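Local atomic coordinates of iron Super-Oxide Dismutase (Plasmodium knowlesi, PDB entry 2AWP), a protein that converts superoxide radicals into hydrogen peroxide and molecular oxygen, probably by means of a bound iron ion. Residues 13-18 and 81-86; 21-26 and 165-170; 68-73 and 140-145; 123-128 and 151-156. All coordinates share one frame; numbering follows the deposited sequence.

Overall arrangement
Contacts 2 and 3 join the helical hairpin to the C-terminal domain, whereas contact 4 lies within the C-terminal sheet and contact 1 links the loops flanking the hairpin, before helix 21-43 and after helix 62-79. Contact 1 touches contact 2, where the start of helix 21-43 meets helix 165-168; their centres lie about 14 Å apart. Contact 3 sets helix 62-79 against the turn after strand 134-140, and contact 4 pairs strands 122-129 and 151-158; these two touch, with centres about 12 Å apart. Along the chain, contacts 3 and 4 are nested inside the loop closed by contact 2. Contacts 2 and 3 also meet the second subunit, and lie close to probable iron ligands, His-27 and His-74.

Contact 1: residues 13-18 and 81-86; sequences NALSPH and MGPNCG
Ala-14 and Pro-83 bring the two loop segments together, their CA atoms 5.5 Å apart, where a type I beta turn from Asn-13 to Ser-16 abuts the chain leaving helix 62-79. No hydrogen bond crosses between the segments, and the contact rests on apolar surfaces. Ala-14 directs its CB at the proline ring, meeting Pro-83 CG at 4.0 Å, while the carbonyl oxygen Ala-14 O lies 3.6 Å from Pro-83 CB, so that both the methyl and the carbonyl of Ala-14 rest on the proline ring. Leu-15 sends its two branches to different partners. Its CD1 meets Met-81 CE at 3.7 Å, and its CD2 sits against the backbone of Gly-82, 3.7 Å from Gly-82 C. The segments belong to loops at the two ends of the helical hairpin of the iron/manganese superoxide dismutase fold, one entering helix 21-43 and the other leaving helix 62-79. The Met-81 chain is bent at its thioether (chi3 -67°), which turns CE back to Leu-15 CD1; the two side chains cross at about a right angle. Further packing comes from Tyr-10, which touches both Leu-15 and Pro-83, and from Trp-179 of helix 172-179, which lies against Met-81. The Met-81 side chain is about 7 Å from those of His-27 and Asp-158, two probable ligands of the iron.

Contact 2: residues 21-26 and 165-170; sequences EETLNF and YIDYRN
Thr-23 OG1 is gripped from two sides: it donates to Asp-167 OD2 at 2.7 Å and accepts a hydrogen bond from a water 2.9 Å away. That water in turn accepts from the backbone nitrogen Ile-166 N at 3.0 Å, bridging the threonine to the short helix 165-168. The hydroxyl meets the carboxylate from above its plane, 55° out of it. With chi1 near -68°, Thr-23 holds OG1 beside its own backbone nitrogen and turns it to the carboxylate, while CG2 takes the place anti to that nitrogen. The second carboxylate oxygen, Asp-167 OD1, is bound to Ser-20 OG, and the same serine oxygen is hydrogen-bonded to Thr-23 N, so Asp-167 is drawn to the beginning of helix 21-43, whose dipole would be expected to stabilise its negative charge. Here the helical hairpin and the C-terminal domain of the superoxide dismutase fold meet, beside His-27, a probable iron ligand. Ile-166 supplies the apolar half of the contact. Its CG2 lies against the carboxylate carbon Glu-22 CD at 3.5 Å, and its CD1 reaches Phe-26 CD2 at 3.8 Å, the two side chains crossing at about a right angle. Glu-22 CG sits in the plane of the phenyl ring, at its edge. The extended Glu-22 chain carries OE2 to a salt bridge with Arg-169 of the second subunit. Arg-169 of this chain makes the reciprocal bridge with Glu-22 of that subunit, while its NH1 binds Tyr-165 O at 2.9 Å.

Contact 3: residues 68-73 and 140-145; sequences AAQIWN and HDAGNP
Asn-73 of helix 62-79 faces the type II' beta turn His-140 to Gly-143 and the Asn-144 that follows it, joining the helical hairpin to the C-terminal domain. The amides of Asn-73 and Asn-144 stand nearly perpendicular, their planes 81° apart, and Asn-144 ND2 donates to Asn-73 OD1 at 2.9 Å. The chi1 of 65° places the Asn-144 amide between its own backbone N and carbonyl carbon, whence OD1 caps helix 145-148 through Lys-147 N while ND2 turns to Asn-73. The other end of the Asn-73 amide has two acceptors, both close to its plane. Its ND2 reaches Ala-142 O at 3.0 Å, arriving well above that carbonyl's plane, and Gln-70 OE1 at 3.2 Å, there in the carbonyl plane. Three bonds thus fix the rotation of the buried Asn-73 amide. Gln-70, bent at chi2, lays its CG against Ala-142 CB at 3.7 Å; its OE1 also accepts from Trp-123 NE1 and its NE2 is bound to Tyr-35 OH. Lying next to His-74, a probable iron ligand, it has the position of the second-shell glutamine of iron superoxide dismutases. Phe-119 of the second subunit packs on Gln-70 and Ala-142. Trp-72 crosses Asn-144 at about a right angle, and its CE3 lies 4.0 Å from Asn-144 ND2.

Contact 4: residues 123-128 and 151-156; sequences WGWLVL and GIPILT
Leu-126 pairs with Leu-155 at a classic beta bulge in the antiparallel sheet of the C-terminal domain: two residues, Ile-154 and Leu-155, stand opposite the single Leu-126, and the register shifts by one residue. The short strand segments run at 131° to each other. Among the backbone bonds, Leu-126 O takes Ile-154 N at 2.8 Å and Leu-155 N only weakly at 3.4 Å, while Leu-126 N donates to Leu-155 O. Beyond the bulge, Leu-128 and Ile-152 form a reciprocal hydrogen-bonded pair, Ile-152 N reaching Leu-128 O at 2.8 Å. Apolar contacts follow the bulge, since the extra residue Ile-154 lies against the neighbouring strand, its CG2 meeting Leu-126 CD2 at 3.8 Å and its CG1 packing beside the Leu-128 backbone. Helix 185-196 lies against this side, its Ala-188 touching Ile-154 and its Trp-185 touching Leu-155. On the side of Trp-125, Val-127, Pro-153 and Thr-156, the indole of Trp-125 is approached by Pro-153 CB, and helix 62-79 packs there through Asn-73 and Phe-76. A CH-pi contact joins Thr-156 to the same indole, CB standing 3.6 Å from the centroid of the six-membered ring. Trp-123 stacks edge-to-face with His-74, a probable iron ligand. Thr-156 OG1, set anti to its backbone nitrogen (chi1 -165°), donates to Gly-124 O at 2.9 Å from above the carbonyl plane.

Contact 1: residues 13-18 and 81-86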
# COMPACT_ATOMS: atom_id res chain seq x y z
N ASN A 13 -22.91 -8.68 1.71
CA ASN A 13 -22.56 -9.97 1.14
C ASN A 13 -22.87 -10.06 -0.37
O ASN A 13 -22.78 -11.12 -0.93
CB ASN A 13 -23.29 -11.12 1.88
CG ASN A 13 -24.78 -11.10 1.64
OD1 ASN A 13 -25.29 -10.17 1.04
ND2 ASN A 13 -25.49 -12.10 2.15
N ALA A 14 -23.28 -8.96 -1.00
CA ALA A 14 -23.81 -9.01 -2.37
C ALA A 14 -22.74 -9.29 -3.40
O ALA A 14 -23.06 -9.68 -4.54
CB ALA A 14 -24.57 -7.71 -2.73
N LEU A 15 -21.46 -9.09 -3.04
CA LEU A 15 -20.37 -9.31 -3.98
C LEU A 15 -19.69 -10.67 -3.77
O LEU A 15 -18.73 -10.99 -4.42
CB LEU A 15 -19.34 -8.17 -3.97
CG LEU A 15 -19.94 -6.75 -3.98
CD1 LEU A 15 -18.83 -5.68 -3.91
CD2 LEU A 15 -20.83 -6.51 -5.20
N SER A 16 -20.25 -11.47 -2.88
CA SER A 16 -19.67 -12.76 -2.54
C SER A 16 -19.98 -13.75 -3.69
O SER A 16 -20.95 -13.56 -4.40
CB SER A 16 -20.30 -13.22 -1.22
OG SER A 16 -19.67 -14.40 -0.77
N PRO A 17 -19.11 -14.76 -3.93
CA PRO A 17 -17.84 -15.02 -3.23
C PRO A 17 -16.62 -14.26 -3.84
O PRO A 17 -15.46 -14.51 -3.43
CB PRO A 17 -17.68 -16.52 -3.41
CG PRO A 17 -18.17 -16.70 -4.87
CD PRO A 17 -19.37 -15.78 -4.97
N HIS A 18 -16.87 -13.37 -4.81
CA HIS A 18 -15.80 -12.65 -5.51
C HIS A 18 -14.99 -11.75 -4.58
O HIS A 18 -13.76 -11.74 -4.62
CB HIS A 18 -16.40 -11.89 -6.70
CG HIS A 18 -17.33 -12.75 -7.51
ND1 HIS A 18 -16.92 -13.92 -8.10
CD2 HIS A 18 -18.67 -12.66 -7.74
CE1 HIS A 18 -17.94 -14.51 -8.69
NE2 HIS A 18 -19.02 -13.76 -8.49
N MET A 81 -19.25 -1.60 -8.96
CA MET A 81 -19.55 -3.02 -8.80
C MET A 81 -21.00 -3.23 -8.45
O MET A 81 -21.70 -2.28 -8.17
CB MET A 81 -18.69 -3.64 -7.68
CG MET A 81 -17.23 -3.66 -8.02
SD MET A 81 -16.25 -4.42 -6.73
CE MET A 81 -16.43 -3.23 -5.40
N GLY A 82 -21.44 -4.49 -8.40
CA GLY A 82 -22.79 -4.80 -7.96
C GLY A 82 -23.16 -6.25 -8.10
O GLY A 82 -22.48 -7.00 -8.81
N PRO A 83 -24.26 -6.66 -7.44
CA PRO A 83 -24.76 -8.01 -7.68
C PRO A 83 -25.46 -8.03 -9.05
O PRO A 83 -25.89 -6.98 -9.54
CB PRO A 83 -25.75 -8.24 -6.52
CG PRO A 83 -26.26 -6.86 -6.20
CD PRO A 83 -25.10 -5.92 -6.47
N ASN A 84 -25.53 -9.18 -9.69
CA ASN A 84 -26.21 -9.29 -10.97
C ASN A 84 -25.55 -8.42 -12.07
O ASN A 84 -26.23 -7.90 -12.95
CB ASN A 84 -27.69 -8.89 -10.80
CG ASN A 84 -28.31 -9.44 -9.50
OD1 ASN A 84 -28.95 -8.70 -8.73
ND2 ASN A 84 -28.10 -10.73 -9.25
N CYS A 85 -24.24 -8.25 -11.98
CA CYS A 85 -23.49 -7.40 -12.92
C CYS A 85 -22.41 -8.26 -13.55
O CYS A 85 -22.58 -9.47 -13.70
CB CYS A 85 -22.87 -6.18 -12.20
SG CYS A 85 -24.04 -4.91 -11.68
N GLY A 86 -21.27 -7.66 -13.89
CA GLY A 86 -20.20 -8.40 -14.57
C GLY A 86 -20.58 -8.75 -16.00
O GLY A 86 -21.48 -8.12 -16.62

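Contact 2: residues 21-26 and 165-170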
# COMPACT_ATOMS: atom_id res chain seq x y z
N GLU A 21 -18.16 -10.96 2.23
CA GLU A 21 -18.79 -10.10 3.20
C GLU A 21 -17.79 -9.56 4.24
O GLU A 21 -17.82 -8.38 4.58
CB GLU A 21 -19.96 -10.85 3.89
CG GLU A 21 -20.82 -9.91 4.75
CD GLU A 21 -21.95 -10.66 5.46
OE1 GLU A 21 -22.20 -11.84 5.11
OE2 GLU A 21 -22.56 -10.07 6.35
N GLU A 22 -16.90 -10.40 4.73
CA GLU A 22 -15.85 -9.93 5.65
C GLU A 22 -15.04 -8.78 5.06
O GLU A 22 -14.81 -7.77 5.73
CB GLU A 22 -14.91 -11.06 6.06
CG GLU A 22 -13.86 -10.59 7.08
CD GLU A 22 -12.90 -11.68 7.56
OE1 GLU A 22 -13.06 -12.87 7.19
OE2 GLU A 22 -11.95 -11.31 8.31
N THR A 23 -14.60 -8.94 3.82
CA THR A 23 -13.89 -7.85 3.10
C THR A 23 -14.72 -6.57 3.04
O THR A 23 -14.24 -5.52 3.46
CB THR A 23 -13.35 -8.27 1.70
OG1 THR A 23 -12.28 -9.22 1.87
CG2 THR A 23 -12.76 -7.07 0.93
N LEU A 24 -15.96 -6.65 2.55
CA LEU A 24 -16.84 -5.48 2.54
C LEU A 24 -16.96 -4.90 3.94
O LEU A 24 -16.91 -3.69 4.09
CB LEU A 24 -18.21 -5.78 1.91
CG LEU A 24 -18.26 -5.36 0.43
CD1 LEU A 24 -17.19 -6.12 -0.36
CD2 LEU A 24 -19.63 -5.59 -0.18
N ASN A 25 -17.11 -5.75 4.95
CA ASN A 25 -17.18 -5.26 6.35
C ASN A 25 -15.96 -4.38 6.73
O ASN A 25 -16.12 -3.22 7.11
CB ASN A 25 -17.41 -6.39 7.37
CG ASN A 25 -17.94 -5.87 8.72
OD1 ASN A 25 -18.51 -4.77 8.79
ND2 ASN A 25 -17.76 -6.66 9.78
N PHE A 26 -14.76 -4.91 6.59
CA PHE A 26 -13.56 -4.10 6.89
C PHE A 26 -13.35 -2.91 5.94
O PHE A 26 -13.09 -1.78 6.37
CB PHE A 26 -12.29 -5.00 6.97
CG PHE A 26 -12.23 -5.87 8.20
CD1 PHE A 26 -11.74 -5.37 9.39
CD2 PHE A 26 -12.72 -7.18 8.17
CE1 PHE A 26 -11.70 -6.17 10.56
CE2 PHE A 26 -12.70 -8.00 9.34
CZ PHE A 26 -12.18 -7.49 10.54
N TYR A 165 -6.65 -8.86 0.54
CA TYR A 165 -5.78 -9.71 1.40
C TYR A 165 -6.51 -10.76 2.27
O TYR A 165 -5.96 -11.88 2.54
CB TYR A 165 -4.78 -8.86 2.26
CG TYR A 165 -3.41 -9.52 2.26
CD1 TYR A 165 -2.53 -9.32 1.19
CD2 TYR A 165 -3.01 -10.36 3.30
CE1 TYR A 165 -1.28 -9.96 1.14
CE2 TYR A 165 -1.73 -10.98 3.28
CZ TYR A 165 -0.90 -10.80 2.18
OH TYR A 165 0.32 -11.42 2.11
N ILE A 166 -7.72 -10.43 2.72
CA ILE A 166 -8.60 -11.40 3.46
C ILE A 166 -8.95 -12.61 2.57
O ILE A 166 -8.87 -13.77 2.99
CB ILE A 166 -9.91 -10.68 3.95
CG1 ILE A 166 -9.53 -9.55 4.91
CG2 ILE A 166 -10.86 -11.67 4.68
CD1 ILE A 166 -10.69 -8.56 5.23
N ASP A 167 -9.30 -12.32 1.33
CA ASP A 167 -9.86 -13.32 0.43
C ASP A 167 -8.81 -14.03 -0.40
O ASP A 167 -9.04 -15.19 -0.77
CB ASP A 167 -10.90 -12.67 -0.47
CG ASP A 167 -12.03 -12.05 0.31
OD1 ASP A 167 -12.37 -12.60 1.41
OD2 ASP A 167 -12.59 -11.01 -0.15
N TYR A 168 -7.70 -13.35 -0.71
CA TYR A 168 -6.76 -13.84 -1.72
C TYR A 168 -5.31 -13.75 -1.26
O TYR A 168 -4.40 -14.15 -2.01
CB TYR A 168 -6.91 -13.06 -3.03
CG TYR A 168 -8.29 -13.19 -3.64
CD1 TYR A 168 -8.63 -14.33 -4.41
CD2 TYR A 168 -9.25 -12.20 -3.45
CE1 TYR A 168 -9.88 -14.47 -4.95
CE2 TYR A 168 -10.53 -12.33 -3.98
CZ TYR A 168 -10.83 -13.46 -4.73
OH TYR A 168 -12.07 -13.60 -5.25
N ARG A 169 -5.09 -13.21 -0.06
CA ARG A 169 -3.71 -13.02 0.43
C ARG A 169 -2.87 -12.24 -0.61
O ARG A 169 -3.32 -11.19 -1.09
CB ARG A 169 -3.09 -14.38 0.79
CG ARG A 169 -3.83 -15.08 1.93
CD ARG A 169 -3.52 -14.44 3.26
NE ARG A 169 -4.07 -15.21 4.37
CZ ARG A 169 -5.26 -14.99 4.93
NH1 ARG A 169 -6.02 -13.98 4.49
NH2 ARG A 169 -5.67 -15.75 5.95
N ASN A 170 -1.69 -12.75 -0.96
CA ASN A 170 -0.81 -12.09 -1.94
C ASN A 170 -1.30 -12.18 -3.38
O ASN A 170 -0.68 -11.60 -4.27
CB ASN A 170 0.60 -12.75 -1.93
CG ASN A 170 0.55 -14.21 -2.36
OD1 ASN A 170 -0.05 -15.05 -1.69
ND2 ASN A 170 1.15 -14.51 -3.52
O HOH W 1 -9.55 -8.21 1.75

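Contact 3: residues 68-73 and 140-145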
# COMPACT_ATOMS: atom_id res chain seq x y z
N ALA A 68 -9.93 12.94 1.75
CA ALA A 68 -10.97 13.33 0.76
C ALA A 68 -10.96 12.46 -0.51
O ALA A 68 -12.00 11.97 -0.94
CB ALA A 68 -10.80 14.79 0.37
N ALA A 69 -9.80 12.29 -1.12
CA ALA A 69 -9.72 11.51 -2.37
C ALA A 69 -10.05 10.04 -2.11
O ALA A 69 -10.77 9.41 -2.88
CB ALA A 69 -8.35 11.67 -3.00
N GLN A 70 -9.57 9.48 -0.99
CA GLN A 70 -9.97 8.12 -0.66
C GLN A 70 -11.47 7.95 -0.46
O GLN A 70 -12.03 6.92 -0.87
CB GLN A 70 -9.19 7.57 0.53
CG GLN A 70 -7.72 7.25 0.21
CD GLN A 70 -7.53 6.12 -0.73
OE1 GLN A 70 -7.64 6.29 -1.94
NE2 GLN A 70 -7.18 4.93 -0.19
N ILE A 71 -12.13 8.90 0.21
CA ILE A 71 -13.59 8.77 0.34
C ILE A 71 -14.22 8.69 -1.06
O ILE A 71 -15.07 7.85 -1.31
CB ILE A 71 -14.24 9.95 1.06
CG1 ILE A 71 -13.75 10.04 2.52
CG2 ILE A 71 -15.80 9.81 1.03
CD1 ILE A 71 -13.82 11.46 3.05
N TRP A 72 -13.82 9.60 -1.95
CA TRP A 72 -14.42 9.70 -3.28
C TRP A 72 -14.09 8.43 -4.10
O TRP A 72 -14.98 7.81 -4.75
CB TRP A 72 -13.92 10.97 -3.99
CG TRP A 72 -14.67 11.25 -5.30
CD1 TRP A 72 -15.73 12.09 -5.48
CD2 TRP A 72 -14.43 10.64 -6.58
NE1 TRP A 72 -16.17 12.04 -6.80
CE2 TRP A 72 -15.38 11.16 -7.49
CE3 TRP A 72 -13.48 9.70 -7.05
CZ2 TRP A 72 -15.42 10.78 -8.85
CZ3 TRP A 72 -13.52 9.31 -8.40
CH2 TRP A 72 -14.49 9.84 -9.28
N ASN A 73 -12.82 8.04 -4.06
CA ASN A 73 -12.36 6.84 -4.82
C ASN A 73 -13.12 5.60 -4.37
O ASN A 73 -13.44 4.73 -5.17
CB ASN A 73 -10.87 6.58 -4.53
CG ASN A 73 -9.95 7.65 -5.08
OD1 ASN A 73 -10.32 8.43 -5.95
ND2 ASN A 73 -8.73 7.68 -4.56
N HIS A 140 -1.56 6.28 -7.86
CA HIS A 140 -0.87 5.79 -6.69
C HIS A 140 -1.49 6.34 -5.42
O HIS A 140 -1.84 7.53 -5.37
CB HIS A 140 0.60 6.19 -6.77
CG HIS A 140 1.51 5.32 -5.93
ND1 HIS A 140 1.55 3.95 -6.06
CD2 HIS A 140 2.41 5.64 -4.98
CE1 HIS A 140 2.44 3.46 -5.22
NE2 HIS A 140 2.98 4.46 -4.55
N ASP A 141 -1.62 5.47 -4.42
CA ASP A 141 -2.18 5.86 -3.11
C ASP A 141 -3.63 6.40 -3.23
O ASP A 141 -4.53 5.61 -3.54
CB ASP A 141 -1.21 6.83 -2.41
CG ASP A 141 0.16 6.22 -2.18
OD1 ASP A 141 0.27 5.06 -1.77
OD2 ASP A 141 1.15 6.90 -2.40
N ALA A 142 -3.85 7.69 -2.97
CA ALA A 142 -5.19 8.32 -3.05
C ALA A 142 -5.44 9.07 -4.36
O ALA A 142 -6.50 9.71 -4.56
CB ALA A 142 -5.40 9.25 -1.88
N GLY A 143 -4.46 9.02 -5.25
CA GLY A 143 -4.53 9.79 -6.49
C GLY A 143 -5.70 9.40 -7.37
O GLY A 143 -6.12 8.24 -7.38
N ASN A 144 -6.23 10.36 -8.12
CA ASN A 144 -7.21 10.00 -9.14
C ASN A 144 -7.17 10.92 -10.36
O ASN A 144 -6.55 12.00 -10.31
CB ASN A 144 -8.62 9.84 -8.55
CG ASN A 144 -9.19 11.15 -8.00
OD1 ASN A 144 -9.16 12.20 -8.66
ND2 ASN A 144 -9.74 11.09 -6.80
N PRO A 145 -7.77 10.48 -11.46
CA PRO A 145 -7.74 11.29 -12.70
C PRO A 145 -8.40 12.70 -12.63
O PRO A 145 -8.08 13.55 -13.44
CB PRO A 145 -8.45 10.38 -13.73
CG PRO A 145 -8.26 8.96 -13.16
CD PRO A 145 -8.43 9.18 -11.67

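Contact 4: residues 123-128 and 151-156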
# COMPACT_ATOMS: atom_id res chain seq x y z
N TRP A 123 -4.73 2.30 -7.65
CA TRP A 123 -6.07 2.24 -8.26
C TRP A 123 -5.86 2.11 -9.73
O TRP A 123 -5.00 2.81 -10.26
CB TRP A 123 -6.86 3.55 -8.02
CG TRP A 123 -7.21 3.84 -6.54
CD1 TRP A 123 -6.46 4.54 -5.63
CD2 TRP A 123 -8.40 3.44 -5.84
NE1 TRP A 123 -7.11 4.60 -4.41
CE2 TRP A 123 -8.29 3.91 -4.51
CE3 TRP A 123 -9.56 2.76 -6.22
CZ2 TRP A 123 -9.27 3.71 -3.58
CZ3 TRP A 123 -10.55 2.52 -5.25
CH2 TRP A 123 -10.40 2.99 -3.96
N GLY A 124 -6.63 1.24 -10.38
CA GLY A 124 -6.69 1.20 -11.85
C GLY A 124 -7.97 1.90 -12.30
O GLY A 124 -9.00 1.80 -11.63
N TRP A 125 -7.91 2.63 -13.41
CA TRP A 125 -9.07 3.38 -13.88
C TRP A 125 -9.38 3.11 -15.36
O TRP A 125 -8.47 2.92 -16.16
CB TRP A 125 -8.84 4.89 -13.72
CG TRP A 125 -8.51 5.31 -12.35
CD1 TRP A 125 -7.26 5.34 -11.78
CD2 TRP A 125 -9.42 5.75 -11.34
NE1 TRP A 125 -7.35 5.77 -10.50
CE2 TRP A 125 -8.66 6.04 -10.20
CE3 TRP A 125 -10.81 5.96 -11.31
CZ2 TRP A 125 -9.23 6.52 -9.01
CZ3 TRP A 125 -11.40 6.43 -10.11
CH2 TRP A 125 -10.60 6.71 -8.98
N LEU A 126 -10.67 3.07 -15.70
CA LEU A 126 -11.09 3.31 -17.05
C LEU A 126 -11.53 4.77 -17.05
O LEU A 126 -12.31 5.18 -16.18
CB LEU A 126 -12.26 2.41 -17.48
CG LEU A 126 -12.82 2.70 -18.88
CD1 LEU A 126 -11.77 2.44 -19.96
CD2 LEU A 126 -14.09 1.86 -19.09
N VAL A 127 -10.99 5.54 -18.00
CA VAL A 127 -11.29 6.98 -18.06
C VAL A 127 -11.60 7.41 -19.49
O VAL A 127 -11.10 6.81 -20.44
CB VAL A 127 -10.17 7.92 -17.45
CG1 VAL A 127 -9.47 7.30 -16.21
CG2 VAL A 127 -9.15 8.31 -18.49
N LEU A 128 -12.46 8.42 -19.63
CA LEU A 128 -12.56 9.12 -20.89
C LEU A 128 -11.54 10.24 -20.84
O LEU A 128 -11.68 11.17 -20.08
CB LEU A 128 -13.97 9.67 -21.11
CG LEU A 128 -14.26 10.25 -22.50
CD1 LEU A 128 -14.41 9.11 -23.54
CD2 LEU A 128 -15.51 11.20 -22.49
N GLY A 151 -8.54 12.88 -17.27
CA GLY A 151 -9.79 12.51 -17.94
C GLY A 151 -10.88 12.30 -16.91
O GLY A 151 -10.69 12.58 -15.74
N ILE A 152 -12.03 11.79 -17.37
CA ILE A 152 -13.20 11.61 -16.54
C ILE A 152 -13.35 10.15 -16.19
O ILE A 152 -13.57 9.33 -17.06
CB ILE A 152 -14.48 12.14 -17.24
CG1 ILE A 152 -14.40 13.66 -17.40
CG2 ILE A 152 -15.73 11.69 -16.50
CD1 ILE A 152 -15.28 14.20 -18.54
N PRO A 153 -13.24 9.82 -14.89
CA PRO A 153 -13.41 8.46 -14.39
C PRO A 153 -14.72 7.77 -14.86
O PRO A 153 -15.80 8.35 -14.78
CB PRO A 153 -13.41 8.66 -12.88
CG PRO A 153 -12.40 9.84 -12.68
CD PRO A 153 -12.90 10.77 -13.80
N ILE A 154 -14.60 6.54 -15.35
CA ILE A 154 -15.76 5.78 -15.81
C ILE A 154 -16.02 4.57 -14.87
O ILE A 154 -17.16 4.28 -14.51
CB ILE A 154 -15.54 5.26 -17.30
CG1 ILE A 154 -15.30 6.43 -18.30
CG2 ILE A 154 -16.66 4.37 -17.74
CD1 ILE A 154 -16.46 7.44 -18.47
N LEU A 155 -14.93 3.88 -14.52
CA LEU A 155 -14.91 2.77 -13.56
C LEU A 155 -13.56 2.78 -12.83
O LEU A 155 -12.56 3.24 -13.38
CB LEU A 155 -15.04 1.41 -14.26
CG LEU A 155 -16.31 0.99 -14.98
CD1 LEU A 155 -16.07 -0.23 -15.87
CD2 LEU A 155 -17.45 0.72 -13.97
N THR A 156 -13.53 2.26 -11.60
CA THR A 156 -12.25 2.03 -10.91
C THR A 156 -12.22 0.68 -10.21
O THR A 156 -13.29 0.08 -9.93
CB THR A 156 -11.92 3.15 -9.89
OG1 THR A 156 -10.54 3.07 -9.51
CG2 THR A 156 -12.80 3.05 -8.64